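Local coordinates for protein diaminopimelate decarboxylase (Methanocaldococcus jannaschii, PDB 1TWI) that catalyses the pyridoxal-phosphate-dependent decarboxylation of meso-diaminopimelate to L-lysine, the last step of lysine biosynthesis by the diaminopimelate pathway, at residues Glu37-Ile40 with Lys41-Tyr44; Asn45-Ile48 with Glu49-Arg53; Tyr66-Lys69 with Ala70-Leu74; Pro291-Ser294 with Leu295-Ala299; Gly385-Gly388 with Ile389-Ala392. One frame throughout, in Å; residues are numbered along the deposited sequence.

Interaction 1. Residues Glu37-Ile40 with Lys41-Tyr44; sequences EEQI and KINY
The first two turns of helix 37-58 set Glu37 against Lys41 and Glu38 against Ile42, each pair one turn apart. Lys41 CG stands beside its own backbone N (chi1 -63°), which sends the chain back toward the start of the helix; CE comes to lie 3.7 Å from Glu37 CG, and the bend at chi4 turns NZ toward the glutamate. The ion pair that results is long, with Lys41 NZ 4.0 Å from Glu37 OE2. A water fills in, donating to Glu37 OE2 at 3.0 Å and accepting a weak bond from Lys41 NZ. The carboxylate of Glu37 has firmer partners in Ser407 and in His432 of the second subunit. Glu38 is bent at chi2 (64°), and its carboxylate turns along the helix until OE2 lies 3.7 Å from Ile42 CG1, the two side chains crossing at about a right angle. The helical backbone bonds run from Lys41 N to Glu37 O at 3.1 Å through Tyr44 N to Ile40 O at 2.9 Å. On another side of the helix Asn43 ND2 bonds to Leu295 O and Thr298 OG1. Ile40 packs on Ala299 and, together with Glu37 and Lys41, on Leu79 of helix 74-82, while the backbone of Glu37 bonds to Thr406 of strand 402-407.

Interaction 2. Residues Asn45-Ile48 with Glu49-Arg53; sequences NRYI and EAFKR
Tyr47 and Phe51, one turn apart on helix 37-58, lie side by side and point the same way into the protein. They meet at their near flanks, Tyr47 CD1 lying 3.9 Å from Phe51 CE2. The first torsion of Phe51 (chi1 -74°) swings its ring back along the helix, and Tyr47 O meets the ring edge in plane, 3.5 Å from Phe51 CD2. The same oxygen accepts from Phe51 N at 2.8 Å, and therefore faces both the amide and the ring. Tyr47 OH is hydrogen-bonded to Ser294 OG, and Phe51 stacks on Phe62. This aromatic side covers strand 286-289 and helix 264-276 beside the cofactor site. The other side of the helix is looser. Glu49 is exposed and Lys52 partly so, and their side chains join in a salt bridge, Lys52 NZ to Glu49 OE2 at 2.8 Å, with the ammonium nitrogen above the carboxylate plane. The backbone bond of Glu49 N to Asn45 O is kept at 2.9 Å, but that of Lys52 N to Ile48 O is weak, with 122° at the hydrogen. Arg46 forms a salt bridge with Asp5. Rings on one side and charges on the other make an amphipathic helix, as is usual for the outer helices of an alpha/beta barrel.

Interaction 3. Residues Tyr66-Lys69 with Ala70-Leu74; sequences YAYK and ANANL. With PLP (pyridoxal-5'-phosphate), chain E.
Tyr66 reaches from the end of a strand across the following turn to Asn71, its hydroxyl donating to a backbone oxygen five residues on. Tyr66 OH lies 2.7 Å from Asn71 O, in the carbonyl plane and on a lone pair, and the oxygen sits at the edge of the ring. The same hydroxyl presses on Asn71 CB at 3.2 Å. The turn between them is tight, a 3-10 segment that begins at Tyr68: Ala70 N bonds to Ala67 O at 3.0 Å and Asn71 N to Tyr68 O at 3.0 Å. Asn71 then makes an Asx turn, OD1 accepting from Asn73 N at 3.2 Å, while its ND2 bonds to Gly385 O. Lys69 is carried on the turn and is the residue that forms the internal aldimine with pyridoxal phosphate, but no such link exists here. Bent at chi2 and chi3, its chain passes the aldehyde, CD lying 3.1 Å from PLP O4A, and NZ stops 3.2 Å from PLP C3 while paired with Asp88. Ala67 CB packs against the methylene of the phosphate arm, 3.5 Å from PLP C5A. Strand 62-67, which ends here, runs between strands 86-89 and 286-289 of the barrel. Tyr66 packs on helix 293-296 and Tyr68 on helix 92-100, while Asn73 caps helix 74-82, whose first residue, Leu74, bonds through its N to Asp427 of the second subunit.

Interaction 4. Residues Pro291-Ser294 with Leu295-Ala299; sequences PGRS and LVATA. With PLP (pyridoxal-5'-phosphate), chain E.
Pro291 lays its ring against the end of Leu295, one turn on, Pro291 CG touching Leu295 CD1 at 3.9 Å as the two side chains cross. With CG turned away from its carbonyl carbon (chi1 -74°), Leu295 directs its branched end back to the proline. On another flank of the short helix 293-296, Arg293 CG packs 3.6 Å from Ala297 CB. The helix starts at Gly292, its N-cap, whose O accepts from Leu295 N at 2.9 Å and more weakly from Val296 N. Gly292 and Arg293 supply part of the phosphate-binding site: Gly292 N donates to PLP O3P at 2.9 Å and Arg293 N to PLP O2P at 2.7 Å, the second bond nearly straight (171°). The phosphate thus sits at the amino end of the helix, where the helix dipole would be expected to favour its negative charge. The guanidinium of Arg293, part of the lysine pocket, is held by Tyr255 and Ser213. Further along, Arg293 O accepts from Ala297 N at 2.9 Å and from a water that in turn accepts from Thr298 N at 2.9 Å. Leu295 also packs on Val64 and Tyr66 of strand 62-67.

Interaction 5. Residues Gly385-Gly388 with Ile389-Ala392; sequences GAYG and ISMA. With PLP (pyridoxal-5'-phosphate), chain E.
Among the apolar contacts, Tyr387 CB meets Met391 SD at 4.0 Å, four residues further on. Both residues line the pocket of the bound lysine, and Tyr395 of the second subunit packs on both. A further close contact comes from Ser390, whose OG packs over Tyr387 CA at 3.2 Å. The polar contacts begin at the far end of the ring, where Tyr387 OH donates to PLP O2P at 2.6 Å, the oxygen lying in the ring plane at its edge. Tyr387 has left-handed backbone angles (phi 55°, psi 39°), and just beyond it the loop between strands 378-382 and 402-407 winds into a single 3-10 turn. There Met391 N bonds to Gly388 O at 3.1 Å. From the same turn Ser390 OG is hydrogen-bonded to Lys69 O, linking the loop to the turn that carries the cofactor lysine. Water-mediated bonds complete the bend: one water accepts from Gly388 N at 2.9 Å and from Ser390 N at 2.9 Å, and donates weakly to Gly385 O.

Interactions 1 and 2 follow each other on helix 37-58, their centres about 13 Å apart, and strand 62-67 comes next, ending in interaction 3. Interaction 4 follows the neighbouring barrel strand 286-289, and interaction 5 comes last, in a loop between strands 378-382 and 402-407. Interaction 4 is the hub: it touches the other four, meeting the helix through Asn43 and Tyr47, strand 62-67 through Ala67 N to Pro291 O, and loop 385-392 through Ala297 and Gly385. Interactions 3, 4 and 5, with centres about 9 to 11 Å apart, converge on one pyridoxal phosphate, so barrel and C-terminal parts of the chain share the active site.

Interaction 1. Residues Glu37-Ile40 with Lys41-Tyr44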
# COMPACT_ATOMS: atom_id res chain seq x y z
N GLU A 37 16.58 -18.77 5.07
CA GLU A 37 17.61 -18.29 5.96
C GLU A 37 18.97 -18.39 5.29
O GLU A 37 19.78 -17.48 5.39
CB GLU A 37 17.62 -19.13 7.25
CG GLU A 37 18.77 -18.76 8.21
CD GLU A 37 18.64 -19.58 9.48
OE1 GLU A 37 18.05 -19.09 10.45
OE2 GLU A 37 19.08 -20.74 9.51
N GLU A 38 19.24 -19.49 4.60
CA GLU A 38 20.55 -19.62 3.93
C GLU A 38 20.72 -18.56 2.81
O GLU A 38 21.81 -18.04 2.60
CB GLU A 38 20.71 -21.05 3.35
CG GLU A 38 22.01 -21.34 2.58
CD GLU A 38 23.30 -21.26 3.43
OE1 GLU A 38 23.25 -21.36 4.68
OE2 GLU A 38 24.38 -21.13 2.80
N GLN A 39 19.67 -18.26 2.05
CA GLN A 39 19.84 -17.24 1.03
C GLN A 39 20.24 -15.86 1.68
O GLN A 39 21.04 -15.10 1.10
CB GLN A 39 18.54 -17.04 0.21
CG GLN A 39 18.73 -16.05 -0.93
CD GLN A 39 19.74 -16.59 -1.95
OE1 GLN A 39 20.88 -16.07 -2.10
NE2 GLN A 39 19.36 -17.67 -2.61
N ILE A 40 19.65 -15.52 2.83
CA ILE A 40 20.01 -14.27 3.50
C ILE A 40 21.49 -14.34 3.91
O ILE A 40 22.24 -13.35 3.76
CB ILE A 40 19.12 -13.98 4.75
CG1 ILE A 40 17.67 -13.74 4.30
CG2 ILE A 40 19.64 -12.71 5.50
CD1 ILE A 40 16.65 -13.61 5.44
N LYS A 41 21.93 -15.49 4.45
CA LYS A 41 23.35 -15.60 4.84
C LYS A 41 24.23 -15.46 3.62
O LYS A 41 25.29 -14.81 3.68
CB LYS A 41 23.66 -16.96 5.50
CG LYS A 41 22.90 -17.21 6.84
CD LYS A 41 23.41 -18.55 7.44
CE LYS A 41 22.40 -19.13 8.37
NZ LYS A 41 22.17 -18.22 9.52
N ILE A 42 23.81 -16.06 2.52
CA ILE A 42 24.62 -15.92 1.27
C ILE A 42 24.69 -14.46 0.81
O ILE A 42 25.78 -13.94 0.47
CB ILE A 42 24.01 -16.75 0.13
CG1 ILE A 42 24.30 -18.24 0.42
CG2 ILE A 42 24.55 -16.23 -1.27
CD1 ILE A 42 23.48 -19.23 -0.40
N ASN A 43 23.54 -13.77 0.81
CA ASN A 43 23.56 -12.37 0.34
C ASN A 43 24.43 -11.50 1.25
O ASN A 43 25.18 -10.64 0.77
CB ASN A 43 22.10 -11.82 0.27
CG ASN A 43 21.26 -12.51 -0.80
OD1 ASN A 43 21.80 -13.21 -1.67
ND2 ASN A 43 19.93 -12.33 -0.75
N TYR A 44 24.33 -11.71 2.56
CA TYR A 44 25.09 -10.94 3.51
C TYR A 44 26.58 -11.25 3.34
O TYR A 44 27.42 -10.35 3.32
CB TYR A 44 24.70 -11.32 4.95
CG TYR A 44 25.46 -10.52 5.98
CD1 TYR A 44 25.26 -9.15 6.11
CD2 TYR A 44 26.42 -11.12 6.77
CE1 TYR A 44 26.01 -8.39 7.01
CE2 TYR A 44 27.18 -10.38 7.68
CZ TYR A 44 26.96 -9.02 7.80
OH TYR A 44 27.69 -8.29 8.72
O HOH W 1 21.53 -21.02 11.13

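Interaction 2. Residues Asn45-Ile48 with Glu49-Arg53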
# COMPACT_ATOMS: atom_id res chain seq x y z
N ASN A 45 26.92 -12.53 3.26
CA ASN A 45 28.32 -12.93 3.10
C ASN A 45 28.92 -12.37 1.79
O ASN A 45 30.12 -12.15 1.74
CB ASN A 45 28.46 -14.43 3.08
CG ASN A 45 28.21 -15.07 4.47
OD1 ASN A 45 28.26 -14.38 5.52
ND2 ASN A 45 27.95 -16.38 4.47
N ARG A 46 28.11 -12.19 0.74
CA ARG A 46 28.64 -11.61 -0.49
C ARG A 46 29.15 -10.17 -0.23
O ARG A 46 30.18 -9.70 -0.82
CB ARG A 46 27.58 -11.62 -1.59
CG ARG A 46 27.54 -12.98 -2.33
CD ARG A 46 26.34 -13.09 -3.29
NE ARG A 46 26.31 -14.41 -3.92
CZ ARG A 46 25.21 -15.00 -4.39
NH1 ARG A 46 24.04 -14.39 -4.33
NH2 ARG A 46 25.27 -16.25 -4.88
N TYR A 47 28.40 -9.43 0.58
CA TYR A 47 28.86 -8.10 0.93
C TYR A 47 30.13 -8.14 1.76
O TYR A 47 31.12 -7.39 1.49
CB TYR A 47 27.79 -7.35 1.74
CG TYR A 47 26.87 -6.55 0.82
CD1 TYR A 47 27.28 -5.31 0.30
CD2 TYR A 47 25.61 -7.02 0.51
CE1 TYR A 47 26.41 -4.56 -0.53
CE2 TYR A 47 24.73 -6.29 -0.31
CZ TYR A 47 25.16 -5.07 -0.81
OH TYR A 47 24.32 -4.38 -1.62
N ILE A 48 30.17 -9.05 2.71
CA ILE A 48 31.35 -9.09 3.59
C ILE A 48 32.58 -9.47 2.79
O ILE A 48 33.63 -8.89 2.95
CB ILE A 48 31.15 -10.11 4.72
CG1 ILE A 48 29.92 -9.66 5.56
CG2 ILE A 48 32.46 -10.25 5.57
CD1 ILE A 48 30.09 -8.24 6.21
N GLU A 49 32.44 -10.48 1.94
CA GLU A 49 33.57 -10.94 1.16
C GLU A 49 34.03 -9.86 0.16
O GLU A 49 35.24 -9.61 -0.02
CB GLU A 49 33.20 -12.22 0.43
CG GLU A 49 34.33 -12.74 -0.39
CD GLU A 49 35.40 -13.46 0.44
OE1 GLU A 49 36.41 -13.82 -0.18
OE2 GLU A 49 35.21 -13.66 1.69
N ALA A 50 33.06 -9.20 -0.45
CA ALA A 50 33.39 -8.18 -1.41
C ALA A 50 34.03 -6.95 -0.77
O ALA A 50 34.94 -6.35 -1.36
CB ALA A 50 32.15 -7.79 -2.19
N PHE A 51 33.58 -6.56 0.42
CA PHE A 51 34.11 -5.34 1.01
C PHE A 51 35.17 -5.50 2.12
O PHE A 51 35.64 -4.52 2.62
CB PHE A 51 32.96 -4.44 1.52
CG PHE A 51 32.20 -3.73 0.42
CD1 PHE A 51 32.54 -2.45 0.04
CD2 PHE A 51 31.15 -4.37 -0.25
CE1 PHE A 51 31.86 -1.80 -1.00
CE2 PHE A 51 30.45 -3.74 -1.31
CZ PHE A 51 30.81 -2.44 -1.69
N LYS A 52 35.60 -6.72 2.47
CA LYS A 52 36.59 -6.83 3.55
C LYS A 52 37.91 -6.16 3.17
O LYS A 52 38.72 -5.82 4.01
CB LYS A 52 36.83 -8.30 3.91
CG LYS A 52 37.40 -9.11 2.77
CD LYS A 52 37.68 -10.52 3.29
CE LYS A 52 37.88 -11.52 2.18
NZ LYS A 52 37.69 -12.92 2.79
N ARG A 53 38.13 -6.01 1.88
CA ARG A 53 39.30 -5.32 1.43
C ARG A 53 39.40 -3.90 2.08
O ARG A 53 40.49 -3.38 2.34
CB ARG A 53 39.22 -5.17 -0.10
CG ARG A 53 40.28 -4.32 -0.68
CD ARG A 53 40.19 -4.25 -2.19
NE ARG A 53 41.15 -3.28 -2.71
CZ ARG A 53 40.96 -2.60 -3.83
NH1 ARG A 53 39.85 -2.81 -4.53
NH2 ARG A 53 41.83 -1.70 -4.23

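Interaction 3. Residues Tyr66-Lys69 with Ala70-Leu74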
# COMPACT_ATOMS: atom_id res chain seq x y z
N TYR A 66 21.88 -2.76 7.52
CA TYR A 66 20.72 -3.28 6.79
C TYR A 66 19.53 -2.32 6.83
O TYR A 66 19.15 -1.86 7.88
CB TYR A 66 20.37 -4.69 7.31
CG TYR A 66 19.04 -5.19 6.86
CD1 TYR A 66 18.77 -5.39 5.50
CD2 TYR A 66 18.02 -5.43 7.79
CE1 TYR A 66 17.51 -5.83 5.07
CE2 TYR A 66 16.76 -5.87 7.38
CZ TYR A 66 16.51 -6.06 6.02
OH TYR A 66 15.24 -6.42 5.63
N ALA A 67 18.96 -2.01 5.67
CA ALA A 67 17.85 -1.08 5.68
C ALA A 67 16.55 -1.79 6.11
O ALA A 67 15.93 -2.55 5.30
CB ALA A 67 17.67 -0.48 4.30
N TYR A 68 16.16 -1.55 7.36
CA TYR A 68 14.97 -2.16 7.94
C TYR A 68 13.72 -1.95 7.14
O TYR A 68 12.84 -2.80 7.16
CB TYR A 68 14.72 -1.65 9.37
CG TYR A 68 15.45 -2.47 10.42
CD1 TYR A 68 16.68 -3.07 10.11
CD2 TYR A 68 14.90 -2.65 11.71
CE1 TYR A 68 17.36 -3.86 11.09
CE2 TYR A 68 15.57 -3.42 12.70
CZ TYR A 68 16.78 -4.00 12.39
OH TYR A 68 17.49 -4.68 13.36
N LYS A 69 13.65 -0.86 6.39
CA LYS A 69 12.39 -0.60 5.67
C LYS A 69 12.09 -1.71 4.69
O LYS A 69 10.94 -1.88 4.30
CB LYS A 69 12.42 0.75 4.95
CG LYS A 69 13.35 0.86 3.73
CD LYS A 69 14.09 2.24 3.75
CE LYS A 69 15.41 2.05 4.55
NZ LYS A 69 16.20 3.23 4.85
N ALA A 70 13.12 -2.47 4.30
CA ALA A 70 12.91 -3.59 3.35
C ALA A 70 12.19 -4.81 3.94
O ALA A 70 11.45 -5.51 3.23
CB ALA A 70 14.25 -4.03 2.74
N ASN A 71 12.33 -5.02 5.24
CA ASN A 71 11.71 -6.18 5.92
C ASN A 71 12.22 -6.10 7.36
O ASN A 71 13.42 -6.34 7.61
CB ASN A 71 12.21 -7.49 5.30
CG ASN A 71 11.34 -8.70 5.74
OD1 ASN A 71 10.89 -8.76 6.89
ND2 ASN A 71 11.14 -9.66 4.85
N ALA A 72 11.34 -5.75 8.29
CA ALA A 72 11.72 -5.66 9.71
C ALA A 72 11.05 -6.74 10.56
O ALA A 72 10.84 -6.54 11.77
CB ALA A 72 11.39 -4.24 10.29
N ASN A 73 10.71 -7.88 9.95
CA ASN A 73 10.13 -8.98 10.71
C ASN A 73 11.17 -9.36 11.80
O ASN A 73 12.38 -9.51 11.52
CB ASN A 73 9.80 -10.18 9.79
CG ASN A 73 9.52 -11.44 10.58
OD1 ASN A 73 10.46 -12.11 11.03
ND2 ASN A 73 8.25 -11.75 10.81
N LEU A 74 10.71 -9.55 13.05
CA LEU A 74 11.64 -9.76 14.16
C LEU A 74 12.57 -10.95 14.00
O LEU A 74 13.72 -10.90 14.45
CB LEU A 74 10.87 -9.87 15.52
CG LEU A 74 11.71 -9.77 16.83
CD1 LEU A 74 12.48 -8.43 16.84
CD2 LEU A 74 10.73 -9.83 18.08
N1 PLP E . 19.23 3.93 2.69
C2 PLP E . 18.21 4.86 2.56
C2A PLP E . 18.48 6.27 3.13
C3 PLP E . 17.03 4.43 1.95
O3 PLP E . 16.05 5.37 1.84
C4 PLP E . 16.84 3.17 1.44
C4A PLP E . 15.47 2.81 0.78
O4A PLP E . 14.57 3.57 0.97
C5 PLP E . 17.88 2.22 1.57
C6 PLP E . 19.05 2.65 2.18
C5A PLP E . 17.86 0.79 1.07
O4P PLP E . 17.63 0.71 -0.36
P PLP E . 17.70 -0.68 -1.13
O1P PLP E . 17.39 -0.30 -2.52
O2P PLP E . 16.63 -1.53 -0.52
O3P PLP E . 19.05 -1.22 -0.98

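Interaction 4. Residues Pro291-Ser294 with Leu295-Ala299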
# COMPACT_ATOMS: atom_id res chain seq x y z
N PRO A 291 22.49 -1.55 2.37
CA PRO A 291 21.67 -2.36 1.47
C PRO A 291 20.37 -2.82 2.15
O PRO A 291 20.37 -3.14 3.37
CB PRO A 291 22.58 -3.54 1.11
CG PRO A 291 23.39 -3.75 2.39
CD PRO A 291 23.67 -2.29 2.87
N GLY A 292 19.29 -2.86 1.37
CA GLY A 292 18.00 -3.36 1.85
C GLY A 292 17.63 -4.55 0.94
O GLY A 292 17.84 -5.72 1.27
N ARG A 293 17.10 -4.21 -0.22
CA ARG A 293 16.69 -5.18 -1.24
C ARG A 293 17.78 -6.19 -1.50
O ARG A 293 17.52 -7.38 -1.52
CB ARG A 293 16.35 -4.44 -2.53
CG ARG A 293 15.49 -5.21 -3.54
CD ARG A 293 15.52 -4.45 -4.92
NE ARG A 293 15.10 -3.04 -4.77
CZ ARG A 293 13.83 -2.63 -4.79
NH1 ARG A 293 12.81 -3.49 -4.98
NH2 ARG A 293 13.58 -1.36 -4.56
N SER A 294 19.03 -5.75 -1.68
CA SER A 294 20.07 -6.72 -1.99
C SER A 294 20.48 -7.70 -0.87
O SER A 294 21.32 -8.61 -1.09
CB SER A 294 21.32 -6.03 -2.61
OG SER A 294 21.86 -5.06 -1.74
N LEU A 295 19.95 -7.51 0.35
CA LEU A 295 20.19 -8.53 1.37
C LEU A 295 19.03 -9.50 1.48
O LEU A 295 19.25 -10.68 1.77
CB LEU A 295 20.38 -7.97 2.78
CG LEU A 295 21.75 -7.30 2.95
CD1 LEU A 295 21.84 -6.77 4.34
CD2 LEU A 295 22.88 -8.32 2.66
N VAL A 296 17.79 -9.04 1.30
CA VAL A 296 16.69 -9.95 1.53
C VAL A 296 15.74 -10.30 0.39
O VAL A 296 15.04 -11.29 0.50
CB VAL A 296 15.82 -9.45 2.75
CG1 VAL A 296 16.73 -9.35 4.02
CG2 VAL A 296 15.19 -8.02 2.46
N ALA A 297 15.73 -9.52 -0.69
CA ALA A 297 14.76 -9.78 -1.73
C ALA A 297 14.76 -11.19 -2.29
O ALA A 297 13.70 -11.81 -2.37
CB ALA A 297 14.95 -8.75 -2.93
N THR A 298 15.93 -11.66 -2.70
CA THR A 298 16.02 -13.00 -3.33
C THR A 298 15.78 -14.15 -2.35
O THR A 298 15.72 -15.30 -2.76
CB THR A 298 17.42 -13.22 -4.00
OG1 THR A 298 18.43 -13.07 -3.03
CG2 THR A 298 17.65 -12.20 -5.12
N ALA A 299 15.70 -13.86 -1.04
CA ALA A 299 15.46 -14.92 -0.07
C ALA A 299 13.94 -15.20 0.11
O ALA A 299 13.57 -16.20 0.74
CB ALA A 299 16.07 -14.52 1.32
N1 PLP E . 19.23 3.93 2.69
C2 PLP E . 18.21 4.86 2.56
C2A PLP E . 18.48 6.27 3.13
C3 PLP E . 17.03 4.43 1.95
O3 PLP E . 16.05 5.37 1.84
C4 PLP E . 16.84 3.17 1.44
C4A PLP E . 15.47 2.81 0.78
O4A PLP E . 14.57 3.57 0.97
C5 PLP E . 17.88 2.22 1.57
C6 PLP E . 19.05 2.65 2.18
C5A PLP E . 17.86 0.79 1.07
O4P PLP E . 17.63 0.71 -0.36
P PLP E . 17.70 -0.68 -1.13
O1P PLP E . 17.39 -0.30 -2.52
O2P PLP E . 16.63 -1.53 -0.52
O3P PLP E . 19.05 -1.22 -0.98
O HOH W 2 18.25 -10.01 -2.36

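Interaction 5. Residues Gly385-Gly388 with Ile389-Ala392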
# COMPACT_ATOMS: atom_id res chain seq x y z
N GLY A 385 11.26 -10.99 -0.87
CA GLY A 385 11.77 -10.78 0.50
C GLY A 385 11.89 -9.32 0.96
O GLY A 385 11.99 -9.04 2.15
N ALA A 386 11.90 -8.39 0.00
CA ALA A 386 12.05 -6.95 0.27
C ALA A 386 10.84 -6.19 -0.26
O ALA A 386 10.40 -6.45 -1.37
CB ALA A 386 13.35 -6.41 -0.43
N TYR A 387 10.30 -5.27 0.53
CA TYR A 387 9.13 -4.46 0.17
C TYR A 387 8.02 -5.41 -0.19
O TYR A 387 7.31 -5.20 -1.16
CB TYR A 387 9.46 -3.54 -0.99
CG TYR A 387 10.73 -2.75 -0.68
CD1 TYR A 387 10.73 -1.76 0.29
CD2 TYR A 387 11.94 -3.08 -1.28
CE1 TYR A 387 11.94 -1.10 0.67
CE2 TYR A 387 13.14 -2.46 -0.94
CZ TYR A 387 13.14 -1.46 0.04
OH TYR A 387 14.33 -0.84 0.38
N GLY A 388 7.96 -6.49 0.56
CA GLY A 388 6.90 -7.47 0.39
C GLY A 388 6.04 -7.39 1.63
O GLY A 388 5.06 -6.62 1.69
N ILE A 389 6.39 -8.14 2.67
CA ILE A 389 5.58 -8.06 3.88
C ILE A 389 5.71 -6.63 4.44
O ILE A 389 4.78 -6.12 5.05
CB ILE A 389 6.03 -9.13 4.93
CG1 ILE A 389 4.99 -9.27 6.06
CG2 ILE A 389 7.40 -8.74 5.57
CD1 ILE A 389 3.65 -9.98 5.61
N SER A 390 6.83 -5.95 4.20
CA SER A 390 6.96 -4.60 4.80
C SER A 390 5.94 -3.59 4.26
O SER A 390 5.70 -2.58 4.91
CB SER A 390 8.38 -4.04 4.65
OG SER A 390 8.68 -3.71 3.29
N MET A 391 5.33 -3.86 3.11
CA MET A 391 4.31 -2.93 2.60
C MET A 391 2.95 -3.62 2.58
O MET A 391 1.99 -3.05 2.05
CB MET A 391 4.66 -2.44 1.17
CG MET A 391 6.04 -1.71 1.09
SD MET A 391 6.47 -0.89 -0.49
CE MET A 391 5.41 0.48 -0.46
N ALA A 392 2.84 -4.82 3.14
CA ALA A 392 1.54 -5.54 3.11
C ALA A 392 0.47 -4.75 3.86
O ALA A 392 0.80 -3.96 4.77
CB ALA A 392 1.71 -6.94 3.74
N1 PLP E . 19.23 3.93 2.69
C2 PLP E . 18.21 4.86 2.56
C2A PLP E . 18.48 6.27 3.13
C3 PLP E . 17.03 4.43 1.95
O3 PLP E . 16.05 5.37 1.84
C4 PLP E . 16.84 3.17 1.44
C4A PLP E . 15.47 2.81 0.78
O4A PLP E . 14.57 3.57 0.97
C5 PLP E . 17.88 2.22 1.57
C6 PLP E . 19.05 2.65 2.18
C5A PLP E . 17.86 0.79 1.07
O4P PLP E . 17.63 0.71 -0.36
P PLP E . 17.70 -0.68 -1.13
O1P PLP E . 17.39 -0.30 -2.52
O2P PLP E . 16.63 -1.53 -0.52
O3P PLP E . 19.05 -1.22 -0.98
O HOH W 3 9.27 -7.11 3.04